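Local coordinates for protein glucokinase (Enterococcus faecalis, PDB 2QM1) that probably phosphorylates glucose at the expense of ATP, as a glucokinase of the ROK family that carries bound zinc and magnesium ions, at residues Ile9-Phe20 with Ile46-Ile54; Thr75-Val86 with Ala89-Val100. One frame throughout, in Å; residues are numbered along the deposited sequence. Where two conformers were deposited one is given.

Interaction 1: Ile9-Phe20 with Ile46-Ile54; sequences IGIDLGGTTIKF and IVPSIIESI
Ile50 sits in the middle of the contact, its two branches serving different neighbours: CG1 meets CD1 of Ile18 at 3.8 Å, the two side chains crossing at about a right angle, while CG2 reaches Ile11 CD1 at 3.9 Å and also lies at the edge of the Phe20 ring, near its plane. With CG1 beside the backbone N (chi1 -67°), CG2 lies anti to it and points between Ile11 CD1 and Phe20 CE1. One turn along the helix, Ile54 CD1 touches Ile11 CD1 at 3.8 Å, and toward the other end Ile46 CG2 packs on Leu13 CD1 at 3.7 Å. This is a helix laid on the face of a beta hairpin, strands 9-13 and 17-20, in the actin-like ATPase fold of ROK proteins; helical segment 46-54 runs 33° from the direction of strand 17-20. Against this buried isoleucine row stand two partly exposed serines. Ser53 OG lies 3.5 Å above one face of the Phe20 ring, offset toward its rim, and is hydrogen-bonded to Trp33 NE1; the Trp33 ring stacks with Phe20. One turn before Ser53, Ser49 adds little contact: its OG lies 3.8 Å from Ile18 CD1 and bonds to Ile46 O, on a lone pair, a carbonyl that also serves Ile50 N.

Interaction 2: Thr75-Val86 with Ala89-Val100; sequences TPGSVDIEKGTV and AYNLNWTTVQPV
Val86 and Gln98 form a single antiparallel bridge, a hydrogen-bonded pair, by which the loop ahead of helix 100-108 folds back onto the second strand of the small hairpin 78-80/85-87. Val86 N gives to Gln98 O at 3.0 Å, and Gln98 N returns a straighter bond to Val86 O (171° at the hydrogen). Gln98 O also receives a CA-H...O contact from Thr85 CA at 3.2 Å. Within the hairpin, the backbone N of Gly84 (weakly) and of Thr85 both bond to Asp80 O, giving a G1 beta bulge.

The apolar contacts fall into two groups. Val86 divides its methyls: CG1, anti to the backbone N (chi1 -175°), lies in plane at the edge of the Trp94 indole, whereas CG2 meets Val100 CG2 at 3.7 Å. Within 89-100, Gln98 CG lies over one face of the indole and Leu92 CD1 over the other, both offset toward the rim, while its NE1 is bonded to Gly43 O. Farther along, Pro76 CD rests 4.0 Å from Leu92 CD1.

Among polar groups, the Asn91 amide lies against Pro76 CB, with ND2 at 3.8 Å. Thr75 OG1 lies 3.8 Å from Trp94 CZ3 and donates to Pro76 O at 2.8 Å, in the carbonyl plane and on a lone pair.

How the interactions relate
From the N terminus, strand 7-13 turns back as strand 17-24; after strand 29-36 the chain enters helix 46-60, and interaction 1 closes that first loop by laying the helix on the sheet. Interaction 2 opens at the end of strand 68-75 and closes a short loop at the start of helix 100-108, so the two stand in series, neither nested nor crossed. They meet at Leu13, whose CD2 lies 3.7 Å from Trp94 CH2 and whose O lies 3.1 Å from Pro76 CD, while Ile46 also touches Leu92 and Trp94. Together they tie helix 46-60, the sheet and the loop 89-100; Gly77 brings interaction 2 close to Asn116, a ligand of the bound magnesium ion.

Interaction 1: Ile9-Phe20 with Ile46-Ile54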
loop_
_atom_site.group_PDB
_atom_site.type_symbol
_atom_site.label_atom_id
_atom_site.label_comp_id
_atom_site.label_asym_id
_atom_site.label_seq_id
_atom_site.Cartn_x
_atom_site.Cartn_y
_atom_site.Cartn_z
ATOM N N ILE B 9 6.529 7.416 27.951
ATOM C CA ILE B 9 7.388 6.243 28.019
ATOM C C ILE B 9 7.243 5.454 26.709
ATOM O O ILE B 9 6.125 5.189 26.246
ATOM C CB ILE B 9 7.026 5.347 29.247
ATOM C CG1 ILE B 9 7.330 6.074 30.562
ATOM C CG2 ILE B 9 7.807 3.963 29.164
ATOM C CD1 ILE B 9 6.647 5.492 31.827
ATOM N N GLY B 10 8.369 5.073 26.118
ATOM C CA GLY B 10 8.330 4.120 24.983
ATOM C C GLY B 10 8.966 2.785 25.345
ATOM O O GLY B 10 9.946 2.746 26.063
ATOM N N ILE B 11 8.382 1.696 24.861
ATOM C CA ILE B 11 8.900 0.350 25.100
ATOM C C ILE B 11 9.151 -0.271 23.744
ATOM O O ILE B 11 8.271 -0.263 22.867
ATOM C CB ILE B 11 7.926 -0.532 25.901
ATOM C CG1 ILE B 11 7.635 0.126 27.265
ATOM C CG2 ILE B 11 8.495 -1.999 26.022
ATOM C CD1 ILE B 11 6.191 -0.163 27.905
ATOM N N ASP B 12 10.357 -0.807 23.597
ATOM C CA ASP B 12 10.748 -1.535 22.416
ATOM C C ASP B 12 11.010 -3.016 22.798
ATOM O O ASP B 12 12.106 -3.404 23.212
ATOM C CB ASP B 12 11.932 -0.803 21.763
ATOM C CG ASP B 12 12.459 -1.504 20.546
ATOM O OD1 ASP B 12 11.913 -2.568 20.211
ATOM O OD2 ASP B 12 13.447 -0.995 19.940
ATOM N N LEU B 13 9.965 -3.826 22.645
ATOM C CA LEU B 13 9.969 -5.240 23.044
ATOM C C LEU B 13 10.536 -6.091 21.908
ATOM O O LEU B 13 9.875 -6.255 20.878
ATOM C CB LEU B 13 8.526 -5.715 23.373
ATOM C CG LEU B 13 8.307 -7.237 23.526
ATOM C CD1 LEU B 13 9.209 -7.865 24.603
ATOM C CD2 LEU B 13 6.809 -7.713 23.729
ATOM N N GLY B 14 11.752 -6.623 22.085
ATOM C CA GLY B 14 12.376 -7.474 21.057
ATOM C C GLY B 14 12.581 -8.906 21.524
ATOM O O GLY B 14 12.466 -9.192 22.706
ATOM N N GLY B 15 12.896 -9.821 20.608
ATOM C CA GLY B 15 13.042 -11.257 20.989
ATOM C C GLY B 15 14.090 -11.574 22.053
ATOM O O GLY B 15 13.986 -12.571 22.784
ATOM N N THR B 16 15.101 -10.710 22.145
ATOM C CA THR B 16 16.228 -10.872 23.090
ATOM C C THR B 16 16.319 -9.831 24.206
ATOM O O THR B 16 16.728 -10.169 25.338
ATOM C CB THR B 16 17.572 -10.753 22.343
ATOM O OG1 THR B 16 17.398 -11.129 20.975
ATOM C CG2 THR B 16 18.583 -11.618 22.974
ATOM N N THR B 17 15.967 -8.582 23.863
ATOM C CA THR B 17 16.061 -7.418 24.759
ATOM C C THR B 17 14.757 -6.610 24.764
ATOM O O THR B 17 14.047 -6.587 23.763
ATOM C CB THR B 17 17.202 -6.429 24.362
ATOM O OG1 THR B 17 18.095 -7.019 23.401
ATOM C CG2 THR B 17 17.965 -5.986 25.591
ATOM N N ILE B 18 14.437 -5.980 25.898
ATOM C CA ILE B 18 13.305 -5.052 25.968
ATOM C C ILE B 18 13.951 -3.730 26.358
ATOM O O ILE B 18 14.647 -3.655 27.387
ATOM C CB ILE B 18 12.227 -5.456 27.055
ATOM C CG1 ILE B 18 11.820 -6.943 26.926
ATOM C CG2 ILE B 18 10.998 -4.478 26.981
ATOM C CD1 ILE B 18 10.875 -7.448 28.065
ATOM N N LYS B 19 13.762 -2.717 25.516
ATOM C CA LYS B 19 14.355 -1.413 25.748
ATOM C C LYS B 19 13.260 -0.423 26.128
ATOM O O LYS B 19 12.184 -0.495 25.575
ATOM C CB LYS B 19 15.001 -0.921 24.486
ATOM C CG LYS B 19 16.051 -1.828 23.955
ATOM C CD LYS B 19 17.024 -0.997 23.175
ATOM C CE LYS B 19 17.543 -1.726 22.001
ATOM N NZ LYS B 19 16.408 -1.771 21.032
ATOM N N PHE B 20 13.576 0.501 27.037
ATOM C CA PHE B 20 12.640 1.522 27.521
ATOM C C PHE B 20 13.277 2.880 27.333
ATOM O O PHE B 20 14.530 3.006 27.344
ATOM C CB PHE B 20 12.379 1.337 29.003
ATOM C CG PHE B 20 11.943 -0.038 29.385
ATOM C CD1 PHE B 20 10.610 -0.306 29.635
ATOM C CD2 PHE B 20 12.868 -1.065 29.544
ATOM C CE1 PHE B 20 10.199 -1.589 30.002
ATOM C CE2 PHE B 20 12.454 -2.360 29.894
ATOM C CZ PHE B 20 11.125 -2.613 30.144
ATOM N N ILE B 46 6.994 -11.987 30.408
ATOM C CA ILE B 46 7.403 -10.797 29.641
ATOM C C ILE B 46 6.657 -9.546 30.135
ATOM O O ILE B 46 7.267 -8.605 30.660
ATOM C CB ILE B 46 7.236 -11.050 28.130
ATOM C CG1 ILE B 46 8.228 -12.136 27.698
ATOM C CG2 ILE B 46 7.412 -9.749 27.249
ATOM C CD1 ILE B 46 8.052 -12.575 26.235
ATOM N N VAL B 47 5.333 -9.579 30.039
ATOM C CA VAL B 47 4.541 -8.457 30.480
ATOM C C VAL B 47 4.777 -8.142 31.962
ATOM O O VAL B 47 4.967 -6.978 32.281
ATOM C CB VAL B 47 3.053 -8.577 30.096
ATOM C CG1 VAL B 47 2.183 -7.609 30.934
ATOM C CG2 VAL B 47 2.897 -8.317 28.580
ATOM N N PRO B 48 4.786 -9.159 32.864
ATOM C CA PRO B 48 5.143 -8.781 34.249
ATOM C C PRO B 48 6.552 -8.141 34.390
ATOM O O PRO B 48 6.750 -7.280 35.245
ATOM C CB PRO B 48 5.092 -10.117 34.985
ATOM C CG PRO B 48 4.065 -10.950 34.143
ATOM C CD PRO B 48 4.442 -10.590 32.763
ATOM N N SER B 49 7.525 -8.598 33.601
ATOM C CA SER B 49 8.854 -8.008 33.676
ATOM C C SER B 49 8.853 -6.521 33.233
ATOM O O SER B 49 9.622 -5.707 33.753
ATOM C CB SER B 49 9.874 -8.826 32.887
ATOM O OG SER B 49 9.682 -8.642 31.521
ATOM N N ILE B 50 7.960 -6.179 32.304
ATOM C CA ILE B 50 7.880 -4.829 31.765
ATOM C C ILE B 50 7.236 -3.964 32.831
ATOM O O ILE B 50 7.715 -2.866 33.111
ATOM C CB ILE B 50 7.063 -4.823 30.437
ATOM C CG1 ILE B 50 7.825 -5.601 29.318
ATOM C CG2 ILE B 50 6.668 -3.420 30.034
ATOM C CD1 ILE B 50 7.006 -5.699 27.923
ATOM N N ILE B 51 6.150 -4.473 33.421
ATOM C CA ILE B 51 5.467 -3.784 34.518
ATOM C C ILE B 51 6.425 -3.508 35.677
ATOM O O ILE B 51 6.527 -2.365 36.174
ATOM C CB ILE B 51 4.293 -4.635 35.005
ATOM C CG1 ILE B 51 3.185 -4.697 33.909
ATOM C CG2 ILE B 51 3.823 -4.145 36.405
ATOM C CD1 ILE B 51 2.063 -5.731 34.214
ATOM N N GLU B 52 7.122 -4.565 36.116
ATOM C CA GLU B 52 8.154 -4.454 37.140
ATOM C C GLU B 52 9.272 -3.474 36.831
ATOM O O GLU B 52 9.683 -2.757 37.721
ATOM C CB GLU B 52 8.756 -5.812 37.485
ATOM C CG GLU B 52 9.811 -5.786 38.570
ATOM C CD GLU B 52 9.396 -5.015 39.839
ATOM O OE1 GLU B 52 10.287 -4.396 40.449
ATOM O OE2 GLU B 52 8.204 -5.027 40.229
ATOM N N SER B 53 9.790 -3.490 35.599
ATOM C CA SER B 53 10.900 -2.612 35.247
ATOM C C SER B 53 10.462 -1.123 35.311
ATOM O O SER B 53 11.210 -0.266 35.757
ATOM C CB SER B 53 11.433 -2.978 33.863
ATOM O OG SER B 53 12.461 -2.092 33.441
ATOM N N ILE B 54 9.237 -0.825 34.874
ATOM C CA ILE B 54 8.719 0.530 34.961
ATOM C C ILE B 54 8.372 0.936 36.399
ATOM O O ILE B 54 8.695 2.031 36.837
ATOM C CB ILE B 54 7.527 0.724 34.006
ATOM C CG1 ILE B 54 8.018 0.798 32.558
ATOM C CG2 ILE B 54 6.686 1.979 34.406
ATOM C CD1 ILE B 54 6.927 0.592 31.587
#

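Interaction 2: Thr75-Val86 with Ala89-Val100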
loop_
_atom_site.group_PDB
_atom_site.type_symbol
_atom_site.label_atom_id
_atom_site.label_comp_id
_atom_site.label_asym_id
_atom_site.label_seq_id
_atom_site.Cartn_x
_atom_site.Cartn_y
_atom_site.Cartn_z
ATOM N N THR B 75 5.818 -4.237 19.677
ATOM C CA THR B 75 5.919 -5.659 19.971
ATOM C C THR B 75 6.022 -6.440 18.665
ATOM O O THR B 75 5.406 -6.060 17.657
ATOM C CB THR B 75 4.675 -6.181 20.732
ATOM O OG1 THR B 75 4.776 -7.615 20.921
ATOM C CG2 THR B 75 3.424 -5.876 19.948
ATOM N N PRO B 76 6.754 -7.554 18.692
ATOM C CA PRO B 76 6.702 -8.505 17.591
ATOM C C PRO B 76 5.265 -9.017 17.463
ATOM O O PRO B 76 4.514 -8.994 18.448
ATOM C CB PRO B 76 7.615 -9.637 18.061
ATOM C CG PRO B 76 8.493 -9.013 19.070
ATOM C CD PRO B 76 7.629 -8.033 19.771
ATOM N N GLY B 77 4.896 -9.439 16.247
ATOM C CA GLY B 77 3.584 -10.011 15.919
ATOM C C GLY B 77 2.568 -9.008 15.420
ATOM O O GLY B 77 2.895 -7.861 15.150
ATOM N N SER B 78 1.302 -9.414 15.335
ATOM C CA SER B 78 0.323 -8.489 14.806
ATOM C C SER B 78 -0.640 -7.967 15.894
ATOM O O SER B 78 -0.998 -8.664 16.841
ATOM C CB SER B 78 -0.350 -9.045 13.558
ATOM O OG SER B 78 -1.672 -9.414 13.789
ATOM N N VAL B 79 -0.997 -6.701 15.777
ATOM C CA VAL B 79 -1.671 -6.042 16.872
ATOM C C VAL B 79 -3.042 -5.575 16.430
ATOM O O VAL B 79 -3.161 -4.897 15.423
ATOM C CB VAL B 79 -0.800 -4.834 17.430
ATOM C CG1 VAL B 79 -1.568 -4.028 18.507
ATOM C CG2 VAL B 79 0.538 -5.357 18.020
ATOM N N ASP B 80 -4.063 -5.922 17.211
ATOM C CA ASP B 80 -5.388 -5.347 17.065
ATOM C C ASP B 80 -5.366 -4.120 17.991
ATOM O O ASP B 80 -5.278 -4.255 19.217
ATOM C CB ASP B 80 -6.481 -6.339 17.498
ATOM C CG ASP B 80 -7.871 -5.872 17.126
ATOM O OD1 ASP B 80 -8.102 -4.657 17.168
ATOM O OD2 ASP B 80 -8.725 -6.725 16.775
ATOM N N ILE B 81 -5.369 -2.954 17.355
ATOM C CA ILE B 81 -5.297 -1.660 17.983
ATOM C C ILE B 81 -6.506 -1.421 18.883
ATOM O O ILE B 81 -6.340 -1.039 20.028
ATOM C CB ILE B 81 -5.186 -0.537 16.887
ATOM C CG1 ILE B 81 -3.948 -0.774 15.998
ATOM C CG2 ILE B 81 -5.267 0.860 17.496
ATOM C CD1 ILE B 81 -2.613 -0.627 16.711
ATOM N N GLU B 82 -7.712 -1.653 18.365
ATOM C CA GLU B 82 -8.925 -1.490 19.156
ATOM C C GLU B 82 -8.877 -2.407 20.389
ATOM O O GLU B 82 -9.144 -1.964 21.493
ATOM C CB GLU B 82 -10.198 -1.756 18.317
ATOM C CG GLU B 82 -11.451 -1.074 18.926
ATOM C CD GLU B 82 -12.718 -1.906 18.851
ATOM O OE1 GLU B 82 -12.815 -2.942 19.561
ATOM O OE2 GLU B 82 -13.642 -1.499 18.099
ATOM N N LYS B 83 -8.505 -3.672 20.186
ATOM C CA LYS B 83 -8.439 -4.669 21.265
ATOM C C LYS B 83 -7.271 -4.501 22.252
ATOM O O LYS B 83 -7.389 -4.939 23.392
ATOM C CB LYS B 83 -8.425 -6.100 20.670
ATOM C CG LYS B 83 -9.683 -6.914 20.911
ATOM C CD LYS B 83 -10.944 -6.087 20.666
ATOM C CE LYS B 83 -11.726 -6.569 19.460
ATOM N NZ LYS B 83 -12.833 -7.401 19.942
ATOM N N GLY B 84 -6.155 -3.896 21.802
ATOM C CA GLY B 84 -4.897 -3.874 22.580
ATOM C C GLY B 84 -4.288 -5.263 22.797
ATOM O O GLY B 84 -3.786 -5.609 23.868
ATOM N N THR B 85 -4.327 -6.050 21.737
ATOM C CA THR B 85 -4.188 -7.487 21.800
ATOM C C THR B 85 -3.041 -7.815 20.795
ATOM O O THR B 85 -2.884 -7.099 19.806
ATOM C CB THR B 85 -5.587 -8.010 21.390
ATOM O OG1 THR B 85 -6.288 -8.598 22.519
ATOM C CG2 THR B 85 -5.532 -8.885 20.269
ATOM N N VAL B 86 -2.238 -8.832 21.080
ATOM C CA VAL B 86 -1.124 -9.231 20.213
ATOM C C VAL B 86 -1.273 -10.707 19.798
ATOM O O VAL B 86 -1.354 -11.608 20.669
ATOM C CB VAL B 86 0.272 -9.076 20.950
ATOM C CG1 VAL B 86 1.433 -9.383 19.976
ATOM C CG2 VAL B 86 0.419 -7.698 21.570
ATOM N N ALA B 89 3.137 -13.707 17.759
ATOM C CA ALA B 89 4.456 -13.402 18.291
ATOM C C ALA B 89 5.155 -14.716 18.663
ATOM O O ALA B 89 5.566 -14.922 19.815
ATOM C CB ALA B 89 4.339 -12.464 19.508
ATOM N N TYR B 90 5.269 -15.605 17.680
ATOM C CA TYR B 90 5.698 -16.982 17.959
ATOM C C TYR B 90 7.090 -17.027 18.571
ATOM O O TYR B 90 7.325 -17.820 19.481
ATOM C CB TYR B 90 5.559 -17.907 16.724
ATOM C CG TYR B 90 4.475 -18.997 16.832
ATOM C CD1 TYR B 90 3.135 -18.682 17.130
ATOM C CD2 TYR B 90 4.801 -20.350 16.604
ATOM C CE1 TYR B 90 2.129 -19.697 17.227
ATOM C CE2 TYR B 90 3.817 -21.389 16.692
ATOM C CZ TYR B 90 2.484 -21.059 17.002
ATOM O OH TYR B 90 1.545 -22.080 17.082
ATOM N N ASN B 91 7.973 -16.131 18.112
ATOM C CA ASN B 91 9.324 -15.985 18.652
ATOM C C ASN B 91 9.380 -15.664 20.139
ATOM O O ASN B 91 10.422 -15.807 20.772
ATOM C CB ASN B 91 10.124 -14.935 17.865
ATOM C CG ASN B 91 9.424 -13.570 17.798
ATOM O OD1 ASN B 91 8.256 -13.456 17.421
ATOM N ND2 ASN B 91 10.166 -12.518 18.137
ATOM N N LEU B 92 8.250 -15.243 20.690
ATOM C CA LEU B 92 8.149 -14.902 22.096
ATOM C C LEU B 92 7.576 -16.064 22.895
ATOM O O LEU B 92 7.570 -16.024 24.122
ATOM C CB LEU B 92 7.286 -13.645 22.281
ATOM C CG LEU B 92 7.890 -12.288 21.884
ATOM C CD1 LEU B 92 6.949 -11.115 22.216
ATOM C CD2 LEU B 92 9.283 -12.059 22.518
ATOM N N ASN B 93 7.113 -17.096 22.183
ATOM C CA ASN B 93 6.369 -18.214 22.766
ATOM C C ASN B 93 4.938 -17.843 23.146
ATOM O O ASN B 93 4.290 -18.578 23.867
ATOM C CB ASN B 93 7.073 -18.808 24.025
ATOM C CG ASN B 93 8.333 -19.620 23.707
ATOM O OD1 ASN B 93 8.443 -20.235 22.632
ATOM N ND2 ASN B 93 9.284 -19.653 24.668
ATOM N N TRP B 94 4.443 -16.694 22.707
ATOM C CA TRP B 94 3.016 -16.407 22.836
ATOM C C TRP B 94 2.287 -17.188 21.753
ATOM O O TRP B 94 2.371 -16.835 20.603
ATOM C CB TRP B 94 2.732 -14.914 22.689
ATOM C CG TRP B 94 3.318 -14.078 23.798
ATOM C CD1 TRP B 94 3.797 -14.528 24.991
ATOM C CD2 TRP B 94 3.469 -12.657 23.817
ATOM N NE1 TRP B 94 4.256 -13.482 25.749
ATOM C CE2 TRP B 94 4.059 -12.319 25.054
ATOM C CE3 TRP B 94 3.151 -11.634 22.915
ATOM C CZ2 TRP B 94 4.335 -11.001 25.418
ATOM C CZ3 TRP B 94 3.434 -10.328 23.266
ATOM C CH2 TRP B 94 4.031 -10.022 24.511
ATOM N N THR B 95 1.607 -18.276 22.112
ATOM C CA THR B 95 0.893 -19.046 21.096
ATOM C C THR B 95 -0.604 -18.719 21.110
ATOM O O THR B 95 -1.397 -19.158 20.270
ATOM C CB THR B 95 1.135 -20.545 21.273
ATOM O OG1 THR B 95 0.798 -20.915 22.619
ATOM C CG2 THR B 95 2.599 -20.866 20.998
ATOM N N THR B 96 -0.963 -17.883 22.053
ATOM C CA THR B 96 -2.338 -17.569 22.320
ATOM C C THR B 96 -2.406 -16.031 22.297
ATOM O O THR B 96 -1.387 -15.388 22.549
ATOM C CB THR B 96 -2.593 -18.216 23.696
ATOM O OG1 THR B 96 -3.234 -19.515 23.550
ATOM C CG2 THR B 96 -3.241 -17.338 24.672
ATOM N N VAL B 97 -3.572 -15.455 21.988
ATOM C CA VAL B 97 -3.752 -13.980 21.956
ATOM C C VAL B 97 -3.440 -13.363 23.349
ATOM O O VAL B 97 -3.994 -13.806 24.370
ATOM C CB VAL B 97 -5.202 -13.586 21.567
ATOM C CG1 VAL B 97 -5.324 -12.114 21.349
ATOM C CG2 VAL B 97 -5.680 -14.323 20.319
ATOM N N GLN B 98 -2.577 -12.350 23.385
ATOM C CA GLN B 98 -2.179 -11.719 24.633
ATOM C C GLN B 98 -2.881 -10.360 24.853
ATOM O O GLN B 98 -2.821 -9.472 23.974
ATOM C CB GLN B 98 -0.658 -11.563 24.698
ATOM C CG GLN B 98 0.135 -12.901 24.626
ATOM C CD GLN B 98 -0.211 -13.851 25.756
ATOM O OE1 GLN B 98 0.042 -13.570 26.946
ATOM N NE2 GLN B 98 -0.777 -15.002 25.391
ATOM N N PRO B 99 -3.561 -10.213 26.005
ATOM C CA PRO B 99 -4.286 -8.991 26.385
ATOM C C PRO B 99 -3.312 -7.975 26.993
ATOM O O PRO B 99 -3.522 -7.514 28.113
ATOM C CB PRO B 99 -5.273 -9.489 27.455
ATOM C CG PRO B 99 -4.565 -10.618 28.112
ATOM C CD PRO B 99 -3.690 -11.270 27.035
ATOM N N VAL B 100 -2.286 -7.605 26.224
ATOM C CA VAL B 100 -1.172 -6.843 26.745
ATOM C C VAL B 100 -1.622 -5.489 27.250
ATOM O O VAL B 100 -1.201 -5.051 28.295
ATOM C CB VAL B 100 -0.086 -6.614 25.646
ATOM C CG1 VAL B 100 0.966 -5.630 26.119
ATOM C CG2 VAL B 100 0.609 -7.944 25.248
#